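PDB 5V00: uncharacterized protein from Pseudomonas fluorescens, which is a bicupin protein, HutD, involved in histidine utilization, whose molecular function remains unknown. Local coordinates for residues Trp47-Ala52 with Thr144-Ser149; Arg68-Ile73 with Asp115-Tyr120. All coordinates share one frame; numbering follows the deposited sequence.

In the fold
Both contacts lie near the centre of the chain and share one six-stranded sheet, in which strands 47-54 and 113-120 are neighbours. Interaction 1 is wholly apolar and buried: it joins strand 47-54 of that sheet to strand 144-149 of the five-stranded sheet facing it. Interaction 2, also largely buried, works within the first sheet, pairing strands 67-74 and 113-120 through backbone hydrogen bonds. The two meet directly, since F116 packs its ring against F148 and the backbone of S50 and A52 probably bonds to N117 and D115. Side chains of 115-120 therefore serve two environments: F116 joins the apolar interior, whereas partly exposed N117 turns to the other face, where R68 and a formate lie.

Interaction 1: residues Trp47-Ala52 with Thr144-Ser149; sequences WRLSIA and TVLVFS
W47 brings the benzo end of its indole to two methyl groups of the facing strand. CZ2 approaches CG2 of T144 at 4.1 Å, and CZ3 lies 4.0 Å from CD1 of L146; both methyls meet the ring obliquely. With chi1 at 65°, CG of W47 sits between the backbone N and the carbonyl carbon, and this brings the six-membered ring, not the NE1 side, to T144 and L146. T144 uses its two branches differently: CG2 goes to the indole, while OG1 hydrogen-bonds to the carboxylate of D170. CD1 of L146 is shared, because L49 reaches across to meet it tip to tip, with CD2 of L49 4.1 Å away. Farther along, CD1 of I51 comes to the edge of the F148 ring, near the ring plane, at 4.0 Å from CZ. F148 has its CG anti to the backbone N (chi1 177°), which puts the ring end beside I51; the same ring stacks with F116 of strand 113-120, in the opposing sheet. No hydrogen bond crosses the gap, and all six touching side chains are buried. The strands run nearly parallel, 5° apart, but their axes stay 10.8 Å from each other, too far for backbone pairing. Alternate residues supply the contacts: W47, L49 and I51 from one strand, T144, L146 and F148 from the other. I187 adds to the same interior by touching both leucines. Such face-to-face packing of two antiparallel sheets through apolar side chains is consistent with the interface between the two cupin units of a bicupin.

Interaction 2: residues Arg68-Ile73 with Asp115-Tyr120; sequences RVITVI and DFNLIY. With FMT (formic acid), chain I.
An antiparallel strand pair within the six-stranded cupin sheet carries a formate-binding site on the face bearing R68 and N117. V69 pairs with L118 and T71 with F116 as hydrogen-bonded pairs; the bond from V69 N to L118 O measures 2.9 Å, and that from F116 N to T71 O 2.7 Å. Water 2 links the two pairs, donating to V69 O and F116 O and accepting from T71 OG1, which is also hydrogen-bonded to NE1 of W131. On the face bearing I70 and N117, the R68 chain bends at chi3 (58°), bringing its guanidinium beside the amide of N117, their planes 82° apart. NH1 of R68 donates to formate O2 and NH2 to formate O1, both at 3.0 Å, with a weak second bond from NH2 to O2. ND2 of N117 joins at formate O1, 3.1 Å away. NE of R68 holds water 1 at 2.8 Å. A leucine in place of R68 would probably leave the formate with little more than the N117 amide and strip water 1 of its NE donor. Formate probably came from the crystallisation liquor, yet three nitrogen donors converging on its oxygens are consistent with a pocket for a small carboxylate.

Interaction 1: residues Trp47-Ala52 with Thr144-Ser149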
ATOM      1  N   TRP B  47      -6.005   8.448  -9.447  1.00 21.54           N
ATOM      2  CA  TRP B  47      -5.595   9.324  -8.327  1.00 20.59           C
ATOM      3  C   TRP B  47      -4.437   8.715  -7.603  1.00 23.18           C
ATOM      4  O   TRP B  47      -4.207   7.478  -7.640  1.00 22.07           O
ATOM      5  CB  TRP B  47      -6.745   9.609  -7.360  1.00 20.09           C
ATOM      6  CG  TRP B  47      -7.267   8.416  -6.624  1.00 19.10           C
ATOM      7  CD1 TRP B  47      -8.421   7.772  -6.886  1.00 20.81           C
ATOM      8  CD2 TRP B  47      -6.765   7.843  -5.424  1.00 18.99           C
ATOM      9  NE1 TRP B  47      -8.571   6.716  -6.034  1.00 21.85           N
ATOM     10  CE2 TRP B  47      -7.554   6.751  -5.130  1.00 20.37           C
ATOM     11  CE3 TRP B  47      -5.648   8.060  -4.658  1.00 20.16           C
ATOM     12  CZ2 TRP B  47      -7.312   5.977  -4.002  1.00 19.94           C
ATOM     13  CZ3 TRP B  47      -5.425   7.306  -3.511  1.00 21.07           C
ATOM     14  CH2 TRP B  47      -6.241   6.265  -3.237  1.00 20.11           C
ATOM     15  N   ARG B  48      -3.580   9.573  -7.029  1.00 20.81           N
ATOM     16  CA  ARG B  48      -2.410   9.158  -6.395  0.51 21.37           C
ATOM     17  C   ARG B  48      -2.143  10.080  -5.205  1.00 22.71           C
ATOM     18  O   ARG B  48      -2.347  11.260  -5.305  1.00 21.54           O
ATOM     19  CB  ARG B  48      -1.198   9.133  -7.361  0.51 22.00           C
ATOM     20  CG  ARG B  48      -1.284   8.150  -8.531  0.51 22.88           C
ATOM     21  CD  ARG B  48      -0.046   8.090  -9.461  0.51 25.80           C
ATOM     22  NE  ARG B  48      -0.338   7.084 -10.495  0.51 28.15           N
ATOM     23  CZ  ARG B  48       0.505   6.737 -11.463  0.51 34.17           C
ATOM     24  NH1 ARG B  48       1.705   7.301 -11.546  0.51 36.31           N
ATOM     25  NH2 ARG B  48       0.179   5.788 -12.319  0.51 34.99           N
ATOM     26  N   LEU B  49      -1.694   9.503  -4.102  1.00 21.24           N
ATOM     27  CA  LEU B  49      -1.313  10.259  -2.889  1.00 20.75           C
ATOM     28  C   LEU B  49       0.140   9.984  -2.635  1.00 21.76           C
ATOM     29  O   LEU B  49       0.587   8.806  -2.661  1.00 22.93           O
ATOM     30  CB  LEU B  49      -2.136   9.780  -1.695  1.00 24.93           C
ATOM     31  CG  LEU B  49      -2.400  10.747  -0.614  1.00 31.68           C
ATOM     32  CD1 LEU B  49      -3.244  11.914  -1.144  1.00 29.57           C
ATOM     33  CD2 LEU B  49      -3.163  10.024   0.521  1.00 31.23           C
ATOM     34  N   SER B  50       0.928  11.022  -2.304  1.00 19.69           N
ATOM     35  CA  SER B  50       2.358  10.872  -2.086  1.00 21.48           C
ATOM     36  C   SER B  50       2.919  11.982  -1.203  1.00 22.31           C
ATOM     37  O   SER B  50       2.244  12.950  -0.947  1.00 20.33           O
ATOM     38  CB  SER B  50       3.117  10.844  -3.425  1.00 22.96           C
ATOM     39  OG  SER B  50       2.979  12.059  -4.161  1.00 23.40           O
ATOM     40  N   ILE B  51       4.145  11.826  -0.793  1.00 20.16           N
ATOM     41  CA  ILE B  51       4.888  12.896  -0.153  1.00 21.51           C
ATOM     42  C   ILE B  51       6.085  13.196  -1.082  1.00 25.05           C
ATOM     43  O   ILE B  51       6.884  12.290  -1.415  1.00 22.11           O
ATOM     44  CB  ILE B  51       5.344  12.511   1.209  1.00 23.80           C
ATOM     45  CG1 ILE B  51       4.184  12.225   2.156  1.00 20.78           C
ATOM     46  CG2 ILE B  51       6.150  13.690   1.837  1.00 24.62           C
ATOM     47  CD1 ILE B  51       4.576  11.646   3.493  1.00 24.21           C
ATOM     48  N   ALA B  52       6.308  14.472  -1.386  1.00 23.84           N
ATOM     49  CA  ALA B  52       7.430  14.913  -2.259  1.00 24.77           C
ATOM     50  C   ALA B  52       8.390  15.645  -1.397  1.00 27.46           C
ATOM     51  O   ALA B  52       7.975  16.479  -0.592  1.00 26.46           O
ATOM     52  CB  ALA B  52       6.922  15.800  -3.362  1.00 27.21           C
ATOM     53  N   THR B 144     -13.970   6.029  -1.477  1.00 18.28           N
ATOM     54  CA  THR B 144     -12.679   5.965  -0.775  1.00 17.77           C
ATOM     55  C   THR B 144     -12.520   7.183   0.122  1.00 19.53           C
ATOM     56  O   THR B 144     -12.795   8.302  -0.270  1.00 18.26           O
ATOM     57  CB  THR B 144     -11.528   5.946  -1.787  1.00 20.62           C
ATOM     58  OG1 THR B 144     -11.665   4.788  -2.600  1.00 23.30           O
ATOM     59  CG2 THR B 144     -10.168   5.930  -1.111  1.00 22.19           C
ATOM     60  N   VAL B 145     -12.150   6.928   1.334  1.00 17.90           N
ATOM     61  CA  VAL B 145     -11.871   7.961   2.318  1.00 17.16           C
ATOM     62  C   VAL B 145     -10.481   7.796   2.840  1.00 20.74           C
ATOM     63  O   VAL B 145     -10.090   6.695   3.285  1.00 18.90           O
ATOM     64  CB  VAL B 145     -12.906   7.987   3.507  1.00 18.12           C
ATOM     65  CG1 VAL B 145     -12.534   9.137   4.450  1.00 20.92           C
ATOM     66  CG2 VAL B 145     -14.312   8.124   2.986  1.00 19.94           C
ATOM     67  N   LEU B 146      -9.709   8.884   2.883  1.00 17.21           N
ATOM     68  CA  LEU B 146      -8.326   8.855   3.270  1.00 17.93           C
ATOM     69  C   LEU B 146      -8.137   9.843   4.437  1.00 18.11           C
ATOM     70  O   LEU B 146      -8.708  10.987   4.401  1.00 18.26           O
ATOM     71  CB  LEU B 146      -7.368   9.254   2.119  1.00 19.36           C
ATOM     72  CG  LEU B 146      -7.495   8.318   0.931  1.00 23.26           C
ATOM     73  CD1 LEU B 146      -7.031   9.112  -0.305  1.00 26.96           C
ATOM     74  CD2 LEU B 146      -6.537   7.156   1.156  1.00 23.74           C
ATOM     75  N   VAL B 147      -7.389   9.445   5.421  1.00 15.92           N
ATOM     76  CA  VAL B 147      -7.059  10.274   6.597  1.00 16.13           C
ATOM     77  C   VAL B 147      -5.569  10.279   6.768  1.00 17.72           C
ATOM     78  O   VAL B 147      -4.988   9.288   7.167  1.00 17.92           O
ATOM     79  CB  VAL B 147      -7.761   9.835   7.911  1.00 15.88           C
ATOM     80  CG1 VAL B 147      -7.453  10.764   9.039  1.00 18.55           C
ATOM     81  CG2 VAL B 147      -9.263   9.760   7.738  1.00 17.40           C
ATOM     82  N   PHE B 148      -4.929  11.439   6.526  1.00 16.14           N
ATOM     83  CA  PHE B 148      -3.463  11.572   6.577  1.00 17.43           C
ATOM     84  C   PHE B 148      -3.073  12.409   7.773  1.00 20.10           C
ATOM     85  O   PHE B 148      -3.467  13.578   7.876  1.00 18.72           O
ATOM     86  CB  PHE B 148      -2.970  12.263   5.303  1.00 16.56           C
ATOM     87  CG  PHE B 148      -1.490  12.529   5.264  1.00 16.91           C
ATOM     88  CD1 PHE B 148      -0.602  11.500   4.981  1.00 19.78           C
ATOM     89  CD2 PHE B 148      -0.990  13.808   5.477  1.00 17.76           C
ATOM     90  CE1 PHE B 148       0.749  11.713   4.982  1.00 19.91           C
ATOM     91  CE2 PHE B 148       0.351  14.040   5.538  1.00 18.65           C
ATOM     92  CZ  PHE B 148       1.251  13.018   5.196  1.00 18.61           C
ATOM     93  N   SER B 149      -2.346  11.826   8.711  1.00 17.90           N
ATOM     94  CA  SER B 149      -1.946  12.463   9.964  1.00 19.44           C
ATOM     95  C   SER B 149      -0.738  13.397   9.873  1.00 21.25           C
ATOM     96  O   SER B 149       0.270  13.011   9.240  1.00 19.84           O
ATOM     97  CB  SER B 149      -1.601  11.374  10.996  1.00 19.74           C
ATOM     98  OG  SER B 149      -1.071  11.949  12.159  1.00 19.51           O
TER

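Interaction 2: residues Arg68-Ile73 with Asp115-Tyr120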
ATOM      1  N   ARG B  68      -4.234  18.964  -9.270  1.00 18.97           N
ATOM      2  CA  ARG B  68      -3.321  18.772  -8.147  1.00 20.88           C
ATOM      3  C   ARG B  68      -3.761  19.604  -6.956  1.00 20.42           C
ATOM      4  O   ARG B  68      -4.345  20.683  -7.125  1.00 21.01           O
ATOM      5  CB  ARG B  68      -1.917  19.166  -8.498  1.00 20.72           C
ATOM      6  CG  ARG B  68      -1.335  18.379  -9.683  1.00 21.57           C
ATOM      7  CD  ARG B  68       0.143  18.531  -9.829  1.00 22.74           C
ATOM      8  NE  ARG B  68       0.905  18.130  -8.653  1.00 21.03           N
ATOM      9  CZ  ARG B  68       2.217  18.127  -8.529  1.00 23.96           C
ATOM     10  NH1 ARG B  68       3.042  18.703  -9.461  1.00 24.26           N
ATOM     11  NH2 ARG B  68       2.709  17.714  -7.419  1.00 22.88           N
ATOM     12  N   VAL B  69      -3.553  19.053  -5.757  1.00 19.55           N
ATOM     13  CA  VAL B  69      -3.641  19.846  -4.555  1.00 20.21           C
ATOM     14  C   VAL B  69      -2.431  19.474  -3.732  1.00 22.24           C
ATOM     15  O   VAL B  69      -2.248  18.310  -3.307  1.00 19.68           O
ATOM     16  CB  VAL B  69      -4.950  19.622  -3.732  1.00 20.32           C
ATOM     17  CG1 VAL B  69      -4.994  20.631  -2.557  1.00 20.97           C
ATOM     18  CG2 VAL B  69      -6.177  19.738  -4.617  1.00 23.48           C
ATOM     19  N   ILE B  70      -1.609  20.462  -3.382  1.00 20.31           N
ATOM     20  CA  ILE B  70      -0.404  20.206  -2.625  1.00 18.92           C
ATOM     21  C   ILE B  70      -0.404  21.019  -1.318  1.00 20.02           C
ATOM     22  O   ILE B  70      -1.063  22.043  -1.232  1.00 19.93           O
ATOM     23  CB  ILE B  70       0.898  20.489  -3.437  1.00 21.81           C
ATOM     24  CG1 ILE B  70       1.142  21.972  -3.607  1.00 22.52           C
ATOM     25  CG2 ILE B  70       0.852  19.806  -4.822  1.00 21.94           C
ATOM     26  CD1 ILE B  70       2.421  22.258  -4.344  1.00 24.20           C
ATOM     27  N   THR B  71       0.268  20.513  -0.299  1.00 17.85           N
ATOM     28  CA  THR B  71       0.338  21.141   0.981  1.00 18.45           C
ATOM     29  C   THR B  71       1.691  20.988   1.605  1.00 19.72           C
ATOM     30  O   THR B  71       2.211  19.871   1.762  1.00 19.10           O
ATOM     31  CB  THR B  71      -0.684  20.581   1.975  1.00 17.77           C
ATOM     32  OG1 THR B  71      -1.963  20.531   1.400  1.00 18.55           O
ATOM     33  CG2 THR B  71      -0.739  21.415   3.227  1.00 19.59           C
ATOM     34  N   VAL B  72       2.351  22.074   2.014  1.00 19.04           N
ATOM     35  CA  VAL B  72       3.603  21.935   2.756  1.00 20.49           C
ATOM     36  C   VAL B  72       3.377  21.282   4.093  1.00 21.64           C
ATOM     37  O   VAL B  72       2.510  21.718   4.840  1.00 21.87           O
ATOM     38  CB  VAL B  72       4.297  23.326   3.013  1.00 20.97           C
ATOM     39  CG1 VAL B  72       5.453  23.200   3.984  1.00 25.47           C
ATOM     40  CG2 VAL B  72       4.687  23.930   1.660  1.00 21.86           C
ATOM     41  N   ILE B  73       4.113  20.208   4.386  1.00 20.07           N
ATOM     42  CA  ILE B  73       4.006  19.523   5.647  1.00 18.94           C
ATOM     43  C   ILE B  73       5.271  19.473   6.510  1.00 22.87           C
ATOM     44  O   ILE B  73       5.193  19.162   7.719  1.00 24.19           O
ATOM     45  CB  ILE B  73       3.397  18.087   5.555  1.00 22.26           C
ATOM     46  CG1 ILE B  73       4.333  17.189   4.751  1.00 23.17           C
ATOM     47  CG2 ILE B  73       2.010  18.128   4.944  1.00 20.36           C
ATOM     48  CD1 ILE B  73       3.924  15.752   4.656  1.00 23.97           C
ATOM     49  N   ASP B 115       6.154  18.116   0.877  1.00 21.94           N
ATOM     50  CA  ASP B 115       4.781  18.428   0.473  1.00 20.34           C
ATOM     51  C   ASP B 115       3.896  17.153   0.486  1.00 24.06           C
ATOM     52  O   ASP B 115       4.386  16.080   0.020  1.00 26.07           O
ATOM     53  CB  ASP B 115       4.691  18.928  -0.881  1.00 20.56           C
ATOM     54  CG  ASP B 115       5.138  20.441  -1.015  1.00 21.61           C
ATOM     55  OD1 ASP B 115       5.377  21.004   0.026  1.00 24.23           O
ATOM     56  OD2 ASP B 115       5.292  20.884  -2.197  1.00 25.05           O
ATOM     57  N   PHE B 116       2.670  17.276   1.007  1.00 22.03           N
ATOM     58  CA  PHE B 116       1.646  16.201   0.838  1.00 20.88           C
ATOM     59  C   PHE B 116       0.921  16.451  -0.436  1.00 22.12           C
ATOM     60  O   PHE B 116       0.362  17.546  -0.643  1.00 21.52           O
ATOM     61  CB  PHE B 116       0.723  16.207   2.064  1.00 20.63           C
ATOM     62  CG  PHE B 116      -0.392  15.249   1.975  1.00 18.90           C
ATOM     63  CD1 PHE B 116      -0.149  13.886   1.950  1.00 18.80           C
ATOM     64  CD2 PHE B 116      -1.679  15.705   1.952  1.00 19.77           C
ATOM     65  CE1 PHE B 116      -1.237  13.010   1.914  1.00 18.65           C
ATOM     66  CE2 PHE B 116      -2.781  14.823   1.875  1.00 21.75           C
ATOM     67  CZ  PHE B 116      -2.533  13.445   1.931  1.00 20.60           C
ATOM     68  N   ASN B 117       0.985  15.490  -1.385  1.00 20.07           N
ATOM     69  CA  ASN B 117       0.470  15.642  -2.726  1.00 19.72           C
ATOM     70  C   ASN B 117      -0.733  14.763  -3.046  1.00 21.70           C
ATOM     71  O   ASN B 117      -0.617  13.527  -2.932  1.00 22.15           O
ATOM     72  CB  ASN B 117       1.552  15.227  -3.733  1.00 22.44           C
ATOM     73  CG  ASN B 117       2.695  16.303  -3.923  1.00 27.57           C
ATOM     74  OD1 ASN B 117       2.719  17.365  -3.289  1.00 25.92           O
ATOM     75  ND2 ASN B 117       3.647  15.996  -4.823  1.00 28.09           N
ATOM     76  N   LEU B 118      -1.835  15.383  -3.449  1.00 19.56           N
ATOM     77  CA  LEU B 118      -2.933  14.697  -4.114  1.00 20.82           C
ATOM     78  C   LEU B 118      -2.912  15.033  -5.570  1.00 23.79           C
ATOM     79  O   LEU B 118      -2.854  16.237  -5.954  1.00 21.16           O
ATOM     80  CB  LEU B 118      -4.274  15.109  -3.528  1.00 19.86           C
ATOM     81  CG  LEU B 118      -5.508  14.722  -4.224  1.00 20.07           C
ATOM     82  CD1 LEU B 118      -5.634  13.206  -4.221  1.00 22.89           C
ATOM     83  CD2 LEU B 118      -6.716  15.347  -3.610  1.00 22.42           C
ATOM     84  N   ILE B 119      -3.035  14.036  -6.431  1.00 19.60           N
ATOM     85  CA  ILE B 119      -3.339  14.297  -7.826  1.00 20.18           C
ATOM     86  C   ILE B 119      -4.447  13.373  -8.295  1.00 25.67           C
ATOM     87  O   ILE B 119      -4.461  12.164  -7.904  1.00 23.88           O
ATOM     88  CB  ILE B 119      -2.084  14.153  -8.667  1.00 22.09           C
ATOM     89  CG1 ILE B 119      -2.353  14.436 -10.147  1.00 22.89           C
ATOM     90  CG2 ILE B 119      -1.464  12.756  -8.539  1.00 24.97           C
ATOM     91  CD1 ILE B 119      -1.076  14.560 -10.949  1.00 24.21           C
ATOM     92  N   TYR B 120      -5.387  13.904  -9.054  1.00 22.02           N
ATOM     93  CA  TYR B 120      -6.483  13.060  -9.587  1.00 21.82           C
ATOM     94  C   TYR B 120      -6.936  13.522 -10.939  1.00 25.02           C
ATOM     95  O   TYR B 120      -6.772  14.691 -11.293  1.00 23.01           O
ATOM     96  CB  TYR B 120      -7.683  13.014  -8.627  1.00 20.61           C
ATOM     97  CG  TYR B 120      -8.435  14.309  -8.497  1.00 19.06           C
ATOM     98  CD1 TYR B 120      -8.043  15.315  -7.606  1.00 19.31           C
ATOM     99  CD2 TYR B 120      -9.541  14.533  -9.241  1.00 18.70           C
ATOM    100  CE1 TYR B 120      -8.667  16.550  -7.603  1.00 21.41           C
ATOM    101  CE2 TYR B 120     -10.264  15.709  -9.162  1.00 19.63           C
ATOM    102  CZ  TYR B 120      -9.798  16.744  -8.326  1.00 21.33           C
ATOM    103  OH  TYR B 120     -10.462  17.937  -8.271  1.00 21.06           O
TER
HETATM  104  C   FMT I 201       6.235  18.222  -7.285  1.00 32.62           C
HETATM  105  O1  FMT I 201       5.429  18.080  -6.326  1.00 26.89           O
HETATM  106  O2  FMT I 201       5.834  17.940  -8.549  1.00 28.97           O
HETATM  107  O   HOH W   1      -0.081  16.730  -6.421  1.00 22.20           O
HETATM  108  O   HOH W   2      -2.261  18.345  -0.372  1.00 18.26           O